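Local coordinates for histidine utilization repressor (Pseudomonas syringae pv. tomato, PDB 2PKH), which probably represses the histidine utilization operon by binding its control DNA until an inducer appears, seen here as its C-terminal UTRA domain, at residues E88-E94 with L116-W122; F57-V62 with R125-T129; I96-E102 with A131-H135; V15-E19 with Y66-F71. All coordinates share one frame; numbering follows the deposited sequence.

Contact 1. Residues E88-E94 with L116-W122; sequences EGEHVVE and LIRRRTW
Glu-90 and Arg-120 face each other as a hydrogen-bonded pair of two antiparallel strands, 88-94 and 116-122, in the sheet of this UTRA domain. Backbone donors and acceptors are met at alternate residues: Glu-90 with Arg-120, Val-92 with Arg-118 and Glu-94 with Leu-116 bond in both directions, and Trp-122 N gives a nearly straight bond to Glu-88 O (2.9 Å, 173°). Between them, at the non-hydrogen-bonded pairs, CA-H groups lean on the same carbonyls. Strand 88-94 turns its other edge to a strand of the second subunit, so the sheet continues across the interface.

On the face that carries the glutamates, Arg-120 holds the Glu-90 carboxylate side-on. Arg-120 NE reaches Glu-90 OE1 and Arg-120 NH2 reaches Glu-90 OE2 (2.8 Å); both oxygens lie near the guanidinium plane but are approached from above the carboxylate plane. A water also donates to Glu-90 OE1 and, weakly, to Arg-118 O. NH1 of Arg-120 is taken by Ala-28 O, so each of the three nitrogens has an acceptor, while Trp-122 CZ2 lies over one guanidinium face, 3.4 Å above it and offset toward the rim. The indole turns its edge to strand 88-94, with Trp-122 CZ3 3.5 Å from Glu-90 CB. Glu-88 sends its carboxylate to another chain, making a salt bridge with Arg-145 of the third subunit.

Arg-118 bends at chi3 (-79°) and sets NH2 2.7 Å from Glu-94 OE1, the two flat groups nearly coplanar. A second water accepts from Arg-118 NE and donates to Glu-94 OE1 (2.7 Å) and to Val-92 O.

Contact 2. Residues F57-V62 with R125-T129; sequences FVNAQV and RQPVT
Phe-57 O receives the hydroxyl of Thr-129: OG1 donates at 2.8 Å from above the carbonyl plane, 44° out of it. The hydroxyl is placed there by a chi1 of -177°, which sets OG1 opposite the backbone N. The same OG1 is also bonded to NH1 of Arg-56. The Phe-57 ring leads away from strand 126-129, to a stack with His-39 and a cation-pi contact with Arg-25.

Val-58 forms a non-hydrogen-bonded antiparallel pair with Thr-129. Its CG2 lies 3.7 Å from Thr-129 OG1, while its CA-H approaches Val-128 O. Asn-59 N then donates to Val-128 O almost straight (3.0 Å, 176°).

Residues 60-62 take helical backbone angles and turn the chain back. Val-62 N bonds to Asn-59 O and, weakly, to Asn-59 OD1, and the valine lies against strand 126-129. Val-62 CG1 meets both methyls of Val-128 at 4.0 Å, the two side chains crossing at about a right angle. Val-62 CG2 sits 3.4 Å from OE1 of Gln-126, whose extended chain slides past the valine in the opposite direction.

Val-128 and Thr-129 both face Thr-121 of strand 113-123, a classic beta bulge. Within the two segments the last backbone bond is that of Asn-59 N, and from there side chains make the contact. Two directed bonds, at Phe-57 O and Asn-59 N, probably fix the register, whereas undirected Val-62 packing covers buried Val-128.

Contact 3. Residues I96-E102 with A131-H135; sequences ILAEADE and ARLIH
The apolar part of the contact gathers on CD1 of Ile-134. Ile-96 CD1 meets Ile-134 CD1 at 3.4 Å, tighter than usual for two methyls, with the side chains crossing at about a right angle. Ala-98 CB reaches Ile-134 CD1 at 3.6 Å. Ile-134 extends toward them because CG1 lies opposite the backbone N (chi1 169°). Ile-96 CD1 also lies 4.0 Å from Arg-132 NH2, so it touches the guanidinium as well as the isoleucine.

Between these groups the chain changes character. Strand 88-97 gives way to a short loop, with Glu-99 as N-cap of helix 100-106, and Glu-102 in its first turn reaches strand 126-136. Strand 113-123 lies between strands 88-97 and 126-136 in the antiparallel sheet of the UTRA domain, so this contact reaches across a strand: Arg-132 packs on Leu-116 and Ile-134 on Cys-114 of that middle strand.

The charged part is a salt bridge from Arg-132 NH1 to Glu-102 OE2 (3.0 Å). As a hydrogen bond it is weak, bent to 128° at the hydrogen, although carboxylate and guanidinium are nearly coplanar, 13° apart. A water completes the link, accepting from Arg-132 NH2 and donating to Glu-102 OE1, 2.7 Å from each. Glu-102 OE1 also takes the backbone N-H of Glu-99 (3.0 Å) on its anti side, a bond from the first turn of the helix back to its cap residue that probably helps hold the carboxylate facing Arg-132.

Contact 4. Residues V15-E19 with Y66-F71; sequences VLKEE and YLKQDF. With EDO (1,2-ethanediol), chain O.
The ring of Phe-71 receives CD1 of Leu-16 at its edge, in plane, 3.7 Å from CE2. One face of that ring carries CB of Gln-69, 3.5 Å above the plane and offset toward the rim. Phe-71 in turn places CZ over a face of the Tyr-66 ring, also off-centre, while Leu-16 CD1 comes obliquely to Tyr-66 CE2 at 4.1 Å. The phenol oxygen of Tyr-66 points on to a hydrogen bond with Ser-40 OG.

Leu-16 thus enters among the two rings and Leu-67. The two leucines slide past each other in opposite directions, CD1 of Leu-16 lying 3.8 Å from CD2 of Leu-67. The other methyl of Leu-16, CD2, rests 3.2 Å from Leu-67 O. Leu-67 lays its branches along the strand backbone: CD2 is 3.5 Å from Lys-17 N, and CD1 lies near Glu-18 N and CB.

No hydrogen bond joins the two segments. Glu-18 forms a salt bridge with Arg-36, and Glu-19, beyond the contact, bonds His-39 through OE1 and a 1,2-ethanediol, probably from the crystallisation liquor, through OE2 (2.8 Å to its O1).

Apolar side chains therefore hold the connection from strand 49-59 to helix 76-83, a 3-10 turn at 66-68 and the loop after it, against strand 9-20, an outermost strand of the UTRA sheet within this chain.

All four contacts belong to one antiparallel sheet and the connections that leave it. Contact 2 is the buried one, contact 3 lies at the surface, and contacts 1 and 4 are partly buried. Contacts 1 and 3 share strand 88-97, and contacts 2 and 3 share strand 126-136, on opposite sides of the chain's centre. Contact 1 joins strand pairing with two salt bridges, and contact 2 has less of that pairing; contact 3 keeps a salt bridge, with methyls, but no strand pairing, and contact 4 is apolar. Contacts 1 and 2 join through Thr-121, whose backbone meets Val-128 and Thr-129, while Val-58 packs on Tyr-66 between contacts 2 and 4.

Contact 1. Residues E88-E94 with L116-W122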
# COMPACT_ATOMS: atom_id res chain seq x y z
N GLU B 88 -9.62 -5.54 8.66
CA GLU B 88 -9.24 -6.21 7.41
C GLU B 88 -10.21 -5.79 6.30
O GLU B 88 -11.39 -5.63 6.57
CB GLU B 88 -9.24 -7.74 7.63
CG GLU B 88 -8.71 -8.54 6.46
CD GLU B 88 -8.34 -9.95 6.80
OE1 GLU B 88 -8.60 -10.38 7.96
OE2 GLU B 88 -7.73 -10.61 5.93
N GLY B 89 -9.70 -5.63 5.07
CA GLY B 89 -10.54 -5.12 3.95
C GLY B 89 -10.20 -5.98 2.75
O GLY B 89 -9.05 -6.54 2.69
N GLU B 90 -11.19 -6.18 1.86
CA GLU B 90 -10.99 -6.98 0.65
C GLU B 90 -11.49 -6.07 -0.47
O GLU B 90 -12.46 -5.37 -0.26
CB GLU B 90 -11.94 -8.14 0.68
CG GLU B 90 -11.80 -9.07 -0.43
CD GLU B 90 -13.03 -9.96 -0.56
OE1 GLU B 90 -14.14 -9.44 -0.98
OE2 GLU B 90 -12.83 -11.14 -0.22
N HIS B 91 -10.89 -6.16 -1.66
CA HIS B 91 -11.26 -5.27 -2.78
C HIS B 91 -11.19 -6.00 -4.11
O HIS B 91 -10.44 -6.98 -4.26
CB HIS B 91 -10.41 -3.97 -2.77
CG HIS B 91 -8.96 -4.20 -3.10
ND1 HIS B 91 -8.01 -4.52 -2.15
CD2 HIS B 91 -8.30 -4.16 -4.29
CE1 HIS B 91 -6.83 -4.65 -2.73
NE2 HIS B 91 -6.97 -4.45 -4.03
N VAL B 92 -12.08 -5.63 -5.03
CA VAL B 92 -12.08 -6.18 -6.34
C VAL B 92 -12.30 -4.95 -7.20
O VAL B 92 -13.26 -4.16 -6.95
CB VAL B 92 -13.23 -7.20 -6.51
CG1 VAL B 92 -13.29 -7.66 -7.86
CG2 VAL B 92 -12.98 -8.48 -5.59
N VAL B 93 -11.41 -4.73 -8.16
CA VAL B 93 -11.48 -3.50 -8.96
C VAL B 93 -11.57 -3.90 -10.43
O VAL B 93 -10.73 -4.71 -10.88
CB VAL B 93 -10.23 -2.68 -8.74
CG1 VAL B 93 -10.28 -1.35 -9.55
CG2 VAL B 93 -10.02 -2.44 -7.25
N GLU B 94 -12.54 -3.30 -11.13
CA GLU B 94 -12.95 -3.60 -12.48
C GLU B 94 -13.23 -2.29 -13.21
O GLU B 94 -13.58 -1.30 -12.59
CB GLU B 94 -14.27 -4.40 -12.40
CG GLU B 94 -14.04 -5.88 -12.20
CD GLU B 94 -15.33 -6.66 -11.98
OE1 GLU B 94 -15.95 -6.48 -10.93
OE2 GLU B 94 -15.65 -7.50 -12.85
N LEU B 116 -15.15 0.38 -10.97
CA LEU B 116 -15.99 -0.33 -10.04
C LEU B 116 -15.13 -0.98 -8.98
O LEU B 116 -14.19 -1.73 -9.30
CB LEU B 116 -16.80 -1.40 -10.78
CG LEU B 116 -17.69 -2.28 -9.84
CD1 LEU B 116 -18.81 -1.43 -9.23
CD2 LEU B 116 -18.27 -3.39 -10.64
N ILE B 117 -15.43 -0.68 -7.73
CA ILE B 117 -14.69 -1.27 -6.61
C ILE B 117 -15.72 -1.95 -5.73
O ILE B 117 -16.72 -1.30 -5.31
CB ILE B 117 -13.96 -0.15 -5.84
CG1 ILE B 117 -13.04 0.64 -6.80
CG2 ILE B 117 -13.13 -0.70 -4.65
CD1 ILE B 117 -12.31 1.69 -6.07
N ARG B 118 -15.48 -3.22 -5.42
CA ARG B 118 -16.36 -3.97 -4.55
C ARG B 118 -15.51 -4.30 -3.38
O ARG B 118 -14.43 -4.87 -3.52
CB ARG B 118 -16.87 -5.25 -5.25
CG ARG B 118 -17.97 -4.92 -6.20
CD ARG B 118 -18.61 -6.12 -6.81
NE ARG B 118 -17.79 -6.64 -7.88
CZ ARG B 118 -17.92 -7.87 -8.37
NH1 ARG B 118 -18.88 -8.68 -7.88
NH2 ARG B 118 -17.14 -8.29 -9.36
N ARG B 119 -15.99 -3.94 -2.19
CA ARG B 119 -15.21 -4.05 -0.97
C ARG B 119 -16.02 -4.79 0.11
O ARG B 119 -17.26 -4.60 0.21
CB ARG B 119 -15.00 -2.66 -0.45
CG ARG B 119 -13.98 -1.86 -1.20
CD ARG B 119 -13.48 -0.85 -0.20
NE ARG B 119 -13.27 0.43 -0.82
CZ ARG B 119 -12.15 0.81 -1.43
NH1 ARG B 119 -12.08 2.05 -1.95
NH2 ARG B 119 -11.10 -0.02 -1.54
N ARG B 120 -15.33 -5.52 0.97
CA ARG B 120 -15.90 -6.06 2.22
C ARG B 120 -14.95 -5.68 3.32
O ARG B 120 -13.73 -5.65 3.09
CB ARG B 120 -15.91 -7.58 2.14
CG ARG B 120 -17.23 -8.14 1.88
CD ARG B 120 -17.22 -9.46 1.04
NE ARG B 120 -16.03 -10.34 0.97
CZ ARG B 120 -15.97 -11.57 1.49
NH1 ARG B 120 -17.00 -12.07 2.20
NH2 ARG B 120 -14.88 -12.31 1.33
N THR B 121 -15.46 -5.45 4.52
CA THR B 121 -14.59 -5.05 5.64
C THR B 121 -14.99 -5.94 6.82
O THR B 121 -16.23 -6.07 7.12
CB THR B 121 -14.80 -3.58 5.99
OG1 THR B 121 -14.45 -2.81 4.80
CG2 THR B 121 -14.00 -3.09 7.24
N TRP B 122 -13.98 -6.43 7.52
CA TRP B 122 -14.18 -7.31 8.67
C TRP B 122 -13.83 -6.59 9.95
O TRP B 122 -12.99 -5.68 9.95
CB TRP B 122 -13.26 -8.53 8.61
CG TRP B 122 -13.68 -9.53 7.63
CD1 TRP B 122 -14.42 -10.68 7.87
CD2 TRP B 122 -13.38 -9.53 6.23
NE1 TRP B 122 -14.59 -11.37 6.69
CE2 TRP B 122 -13.99 -10.67 5.67
CE3 TRP B 122 -12.70 -8.65 5.40
CZ2 TRP B 122 -13.91 -10.96 4.32
CZ3 TRP B 122 -12.62 -8.94 4.02
CH2 TRP B 122 -13.22 -10.09 3.50
O HOH W 1 -15.05 -7.68 -2.51
O HOH W 2 -15.65 -4.97 -8.70

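Contact 2. Residues F57-V62 with R125-T129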
# COMPACT_ATOMS: atom_id res chain seq x y z
N PHE B 57 -23.92 -2.27 2.28
CA PHE B 57 -24.76 -3.12 3.14
C PHE B 57 -24.03 -3.45 4.44
O PHE B 57 -22.79 -3.62 4.42
CB PHE B 57 -25.07 -4.42 2.37
CG PHE B 57 -25.72 -4.16 1.02
CD1 PHE B 57 -27.10 -4.30 0.84
CD2 PHE B 57 -24.92 -3.72 -0.08
CE1 PHE B 57 -27.67 -4.00 -0.41
CE2 PHE B 57 -25.49 -3.43 -1.31
CZ PHE B 57 -26.89 -3.53 -1.45
N VAL B 58 -24.80 -3.57 5.55
CA VAL B 58 -24.26 -3.56 6.91
C VAL B 58 -25.01 -4.56 7.74
O VAL B 58 -26.24 -4.67 7.71
CB VAL B 58 -24.34 -2.14 7.60
CG1 VAL B 58 -23.79 -2.18 9.00
CG2 VAL B 58 -23.67 -0.99 6.73
N ASN B 59 -24.23 -5.34 8.46
CA ASN B 59 -24.76 -6.33 9.32
C ASN B 59 -25.46 -5.59 10.44
O ASN B 59 -24.80 -4.86 11.21
CB ASN B 59 -23.64 -7.19 9.92
CG ASN B 59 -24.16 -7.99 11.09
OD1 ASN B 59 -23.84 -7.68 12.22
ND2 ASN B 59 -25.10 -8.92 10.83
N ALA B 60 -26.76 -5.72 10.46
CA ALA B 60 -27.61 -5.14 11.51
C ALA B 60 -27.18 -5.46 12.97
O ALA B 60 -27.38 -4.63 13.85
CB ALA B 60 -29.03 -5.55 11.24
N GLN B 61 -26.57 -6.63 13.23
CA GLN B 61 -26.17 -6.98 14.61
C GLN B 61 -24.97 -6.19 15.09
O GLN B 61 -24.89 -5.94 16.27
CB GLN B 61 -25.81 -8.46 14.78
CG GLN B 61 -26.71 -9.41 14.02
CD GLN B 61 -28.03 -9.66 14.70
OE1 GLN B 61 -28.12 -10.41 15.69
NE2 GLN B 61 -29.09 -9.06 14.15
N VAL B 62 -24.08 -5.79 14.15
CA VAL B 62 -22.83 -5.11 14.49
C VAL B 62 -23.05 -3.63 14.68
O VAL B 62 -22.43 -3.00 15.55
CB VAL B 62 -21.74 -5.31 13.36
CG1 VAL B 62 -20.51 -4.44 13.56
CG2 VAL B 62 -21.30 -6.73 13.29
N ARG B 125 -13.01 -11.68 12.74
CA ARG B 125 -13.47 -12.60 11.69
C ARG B 125 -14.97 -12.32 11.31
O ARG B 125 -15.54 -13.09 10.53
CB ARG B 125 -13.29 -14.07 12.14
CG ARG B 125 -11.89 -14.74 12.00
CD ARG B 125 -11.95 -16.36 11.91
NE ARG B 125 -12.07 -17.02 13.23
CZ ARG B 125 -13.21 -17.16 13.91
NH1 ARG B 125 -14.40 -16.76 13.40
NH2 ARG B 125 -13.19 -17.70 15.13
N GLN B 126 -15.60 -11.29 11.87
CA GLN B 126 -16.99 -11.00 11.50
C GLN B 126 -17.03 -9.96 10.37
O GLN B 126 -16.45 -8.89 10.52
CB GLN B 126 -17.74 -10.42 12.69
CG GLN B 126 -19.30 -10.20 12.47
CD GLN B 126 -20.00 -9.88 13.76
OE1 GLN B 126 -19.41 -9.21 14.60
NE2 GLN B 126 -21.25 -10.27 13.90
N PRO B 127 -17.73 -10.25 9.25
CA PRO B 127 -17.93 -9.23 8.20
C PRO B 127 -18.84 -8.18 8.75
O PRO B 127 -19.84 -8.52 9.44
CB PRO B 127 -18.66 -9.98 7.09
CG PRO B 127 -18.32 -11.41 7.33
CD PRO B 127 -18.38 -11.52 8.85
N VAL B 128 -18.47 -6.92 8.56
CA VAL B 128 -19.26 -5.85 9.09
C VAL B 128 -20.10 -5.25 7.97
O VAL B 128 -21.29 -4.89 8.17
CB VAL B 128 -18.34 -4.73 9.67
CG1 VAL B 128 -19.14 -3.43 9.94
CG2 VAL B 128 -17.59 -5.17 10.97
N THR B 129 -19.46 -5.10 6.81
CA THR B 129 -20.07 -4.34 5.74
C THR B 129 -19.50 -4.76 4.36
O THR B 129 -18.38 -5.26 4.27
CB THR B 129 -19.89 -2.80 6.01
OG1 THR B 129 -20.56 -2.07 4.98
CG2 THR B 129 -18.35 -2.41 6.04

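Contact 3. Residues I96-E102 with A131-H135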
# COMPACT_ATOMS: atom_id res chain seq x y z
N ILE B 96 -15.90 -0.95 -15.92
CA ILE B 96 -17.20 -1.29 -16.50
C ILE B 96 -17.87 -0.06 -17.07
O ILE B 96 -17.45 1.09 -16.82
CB ILE B 96 -18.12 -1.88 -15.37
CG1 ILE B 96 -18.47 -0.77 -14.37
CG2 ILE B 96 -17.47 -3.22 -14.73
CD1 ILE B 96 -19.72 -1.04 -13.48
N LEU B 97 -18.96 -0.31 -17.79
CA LEU B 97 -19.97 0.76 -18.11
C LEU B 97 -21.11 0.78 -17.06
O LEU B 97 -21.55 -0.28 -16.61
CB LEU B 97 -20.54 0.55 -19.52
CG LEU B 97 -19.61 0.74 -20.71
CD1 LEU B 97 -20.32 0.59 -22.08
CD2 LEU B 97 -18.92 2.13 -20.59
N ALA B 98 -21.56 1.96 -16.60
CA ALA B 98 -22.63 1.95 -15.61
C ALA B 98 -23.99 1.65 -16.26
O ALA B 98 -24.17 1.78 -17.50
CB ALA B 98 -22.66 3.31 -14.88
N GLU B 99 -24.97 1.29 -15.44
CA GLU B 99 -26.35 1.12 -15.92
C GLU B 99 -26.95 2.48 -16.16
O GLU B 99 -26.51 3.48 -15.56
CB GLU B 99 -27.17 0.39 -14.83
CG GLU B 99 -26.70 -1.03 -14.57
CD GLU B 99 -26.74 -1.86 -15.82
OE1 GLU B 99 -27.78 -1.85 -16.51
OE2 GLU B 99 -25.71 -2.47 -16.17
N ALA B 100 -27.98 2.53 -16.99
CA ALA B 100 -28.62 3.81 -17.31
C ALA B 100 -29.01 4.65 -16.05
O ALA B 100 -28.78 5.85 -16.00
CB ALA B 100 -29.82 3.59 -18.24
N ASP B 101 -29.54 4.02 -15.02
CA ASP B 101 -29.95 4.82 -13.85
C ASP B 101 -28.74 5.35 -13.09
O ASP B 101 -28.79 6.44 -12.53
CB ASP B 101 -30.89 4.06 -12.92
CG ASP B 101 -32.24 3.81 -13.55
OD1 ASP B 101 -32.70 4.59 -14.42
OD2 ASP B 101 -32.87 2.79 -13.17
N GLU B 102 -27.66 4.57 -13.09
CA GLU B 102 -26.41 5.01 -12.47
C GLU B 102 -25.78 6.17 -13.27
O GLU B 102 -25.19 7.09 -12.69
CB GLU B 102 -25.41 3.84 -12.39
CG GLU B 102 -25.71 2.82 -11.30
CD GLU B 102 -24.93 1.56 -11.45
OE1 GLU B 102 -24.41 1.26 -12.53
OE2 GLU B 102 -24.79 0.86 -10.46
N ALA B 131 -19.57 -3.16 0.18
CA ALA B 131 -20.00 -1.96 -0.57
C ALA B 131 -19.65 -2.13 -2.05
O ALA B 131 -18.64 -2.74 -2.38
CB ALA B 131 -19.34 -0.66 -0.02
N ARG B 132 -20.41 -1.49 -2.90
CA ARG B 132 -20.16 -1.54 -4.33
C ARG B 132 -20.01 -0.10 -4.68
O ARG B 132 -20.94 0.69 -4.48
CB ARG B 132 -21.39 -2.12 -5.05
CG ARG B 132 -21.25 -2.28 -6.55
CD ARG B 132 -22.55 -2.78 -7.16
NE ARG B 132 -22.27 -3.17 -8.54
CZ ARG B 132 -22.45 -2.36 -9.56
NH1 ARG B 132 -22.94 -1.15 -9.34
NH2 ARG B 132 -22.16 -2.75 -10.80
N LEU B 133 -18.82 0.31 -5.11
CA LEU B 133 -18.59 1.77 -5.28
C LEU B 133 -18.31 2.01 -6.75
O LEU B 133 -17.42 1.36 -7.34
CB LEU B 133 -17.38 2.20 -4.45
CG LEU B 133 -17.30 1.71 -2.98
CD1 LEU B 133 -15.84 1.85 -2.61
CD2 LEU B 133 -18.11 2.72 -2.25
N ILE B 134 -19.06 2.87 -7.39
CA ILE B 134 -18.83 3.07 -8.82
C ILE B 134 -18.45 4.52 -9.03
O ILE B 134 -19.11 5.41 -8.46
CB ILE B 134 -20.01 2.48 -9.70
CG1 ILE B 134 -19.91 2.91 -11.18
CG2 ILE B 134 -21.38 2.89 -9.15
CD1 ILE B 134 -20.82 1.88 -12.10
N HIS B 135 -17.37 4.74 -9.76
CA HIS B 135 -16.84 6.08 -9.93
C HIS B 135 -16.78 6.38 -11.41
O HIS B 135 -16.38 5.50 -12.14
CB HIS B 135 -15.41 6.16 -9.41
CG HIS B 135 -15.20 5.55 -8.07
ND1 HIS B 135 -15.17 6.29 -6.90
CD2 HIS B 135 -15.07 4.26 -7.71
CE1 HIS B 135 -14.92 5.49 -5.88
NE2 HIS B 135 -14.87 4.25 -6.34
O HOH W 3 -23.36 -1.21 -12.71

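Contact 4. Residues V15-E19 with Y66-F71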
# COMPACT_ATOMS: atom_id res chain seq x y z
N VAL B 15 -31.05 5.97 -0.44
CA VAL B 15 -31.59 4.78 0.22
C VAL B 15 -31.01 4.68 1.62
O VAL B 15 -29.81 4.90 1.88
CB VAL B 15 -31.30 3.49 -0.62
CG1 VAL B 15 -31.77 2.24 0.06
CG2 VAL B 15 -31.98 3.63 -1.95
N LEU B 16 -31.88 4.47 2.58
CA LEU B 16 -31.48 4.09 3.96
C LEU B 16 -32.62 3.25 4.59
O LEU B 16 -33.59 3.81 5.09
CB LEU B 16 -31.20 5.34 4.82
CG LEU B 16 -30.57 5.06 6.22
CD1 LEU B 16 -29.20 4.47 6.21
CD2 LEU B 16 -30.56 6.37 6.98
N LYS B 17 -32.41 1.93 4.63
CA LYS B 17 -33.52 0.94 4.92
C LYS B 17 -33.02 -0.40 5.36
O LYS B 17 -31.89 -0.81 5.04
CB LYS B 17 -34.41 0.75 3.71
CG LYS B 17 -33.88 -0.04 2.54
CD LYS B 17 -34.69 0.33 1.30
CE LYS B 17 -34.24 -0.34 -0.04
NZ LYS B 17 -34.76 -1.74 0.04
N GLU B 18 -33.87 -1.09 6.12
CA GLU B 18 -33.61 -2.46 6.45
C GLU B 18 -34.22 -3.31 5.35
O GLU B 18 -35.29 -2.97 4.85
CB GLU B 18 -34.36 -2.73 7.75
CG GLU B 18 -34.04 -4.00 8.36
CD GLU B 18 -34.82 -4.15 9.69
OE1 GLU B 18 -34.86 -3.20 10.54
OE2 GLU B 18 -35.38 -5.21 9.84
N GLU B 19 -33.58 -4.43 5.00
CA GLU B 19 -34.17 -5.33 4.01
C GLU B 19 -33.57 -6.72 4.25
O GLU B 19 -32.58 -6.84 4.96
CB GLU B 19 -33.82 -4.86 2.61
CG GLU B 19 -32.25 -4.79 2.46
CD GLU B 19 -31.78 -4.14 1.20
OE1 GLU B 19 -32.20 -2.99 0.99
OE2 GLU B 19 -30.92 -4.69 0.45
N TYR B 66 -27.32 1.98 12.76
CA TYR B 66 -26.94 2.47 11.44
C TYR B 66 -28.06 3.29 10.78
O TYR B 66 -27.82 4.38 10.27
CB TYR B 66 -26.50 1.29 10.57
CG TYR B 66 -25.81 1.69 9.24
CD1 TYR B 66 -24.47 1.93 9.18
CD2 TYR B 66 -26.54 1.74 8.08
CE1 TYR B 66 -23.85 2.30 7.95
CE2 TYR B 66 -25.92 2.08 6.80
CZ TYR B 66 -24.62 2.38 6.77
OH TYR B 66 -24.02 2.64 5.52
N LEU B 67 -29.29 2.80 10.83
CA LEU B 67 -30.41 3.47 10.11
C LEU B 67 -30.71 4.87 10.68
O LEU B 67 -31.30 5.73 10.01
CB LEU B 67 -31.64 2.59 10.13
CG LEU B 67 -31.55 1.30 9.28
CD1 LEU B 67 -32.98 0.65 9.30
CD2 LEU B 67 -31.09 1.58 7.87
N LYS B 68 -30.30 5.09 11.91
CA LYS B 68 -30.60 6.29 12.65
C LYS B 68 -29.65 7.44 12.35
O LYS B 68 -29.88 8.55 12.82
CB LYS B 68 -30.57 5.98 14.17
CG LYS B 68 -31.64 4.97 14.57
CD LYS B 68 -31.27 4.32 15.90
CE LYS B 68 -32.10 3.02 16.09
NZ LYS B 68 -31.82 2.43 17.44
N GLN B 69 -28.59 7.19 11.57
CA GLN B 69 -27.55 8.17 11.33
C GLN B 69 -27.84 9.19 10.16
O GLN B 69 -28.63 8.89 9.22
CB GLN B 69 -26.23 7.44 11.07
CG GLN B 69 -25.85 6.39 12.10
CD GLN B 69 -25.79 6.97 13.53
OE1 GLN B 69 -25.23 8.04 13.75
NE2 GLN B 69 -26.39 6.27 14.48
N ASP B 70 -27.22 10.37 10.27
CA ASP B 70 -27.31 11.41 9.26
C ASP B 70 -26.00 11.42 8.50
O ASP B 70 -25.03 12.05 8.91
CB ASP B 70 -27.59 12.77 9.88
CG ASP B 70 -27.60 13.91 8.85
OD1 ASP B 70 -27.19 13.68 7.69
OD2 ASP B 70 -28.01 15.05 9.21
N PHE B 71 -25.96 10.68 7.39
CA PHE B 71 -24.72 10.53 6.66
C PHE B 71 -24.45 11.71 5.74
O PHE B 71 -23.54 11.66 4.91
CB PHE B 71 -24.75 9.22 5.87
CG PHE B 71 -24.84 7.98 6.75
CD1 PHE B 71 -23.75 7.65 7.60
CD2 PHE B 71 -25.99 7.15 6.70
CE1 PHE B 71 -23.82 6.54 8.42
CE2 PHE B 71 -26.04 6.02 7.48
CZ PHE B 71 -24.92 5.73 8.34
C1 EDO O . -32.84 -3.67 -2.27
O1 EDO O . -31.41 -3.87 -2.22
C2 EDO O . -33.22 -2.18 -2.35
O2 EDO O . -32.85 -1.56 -3.61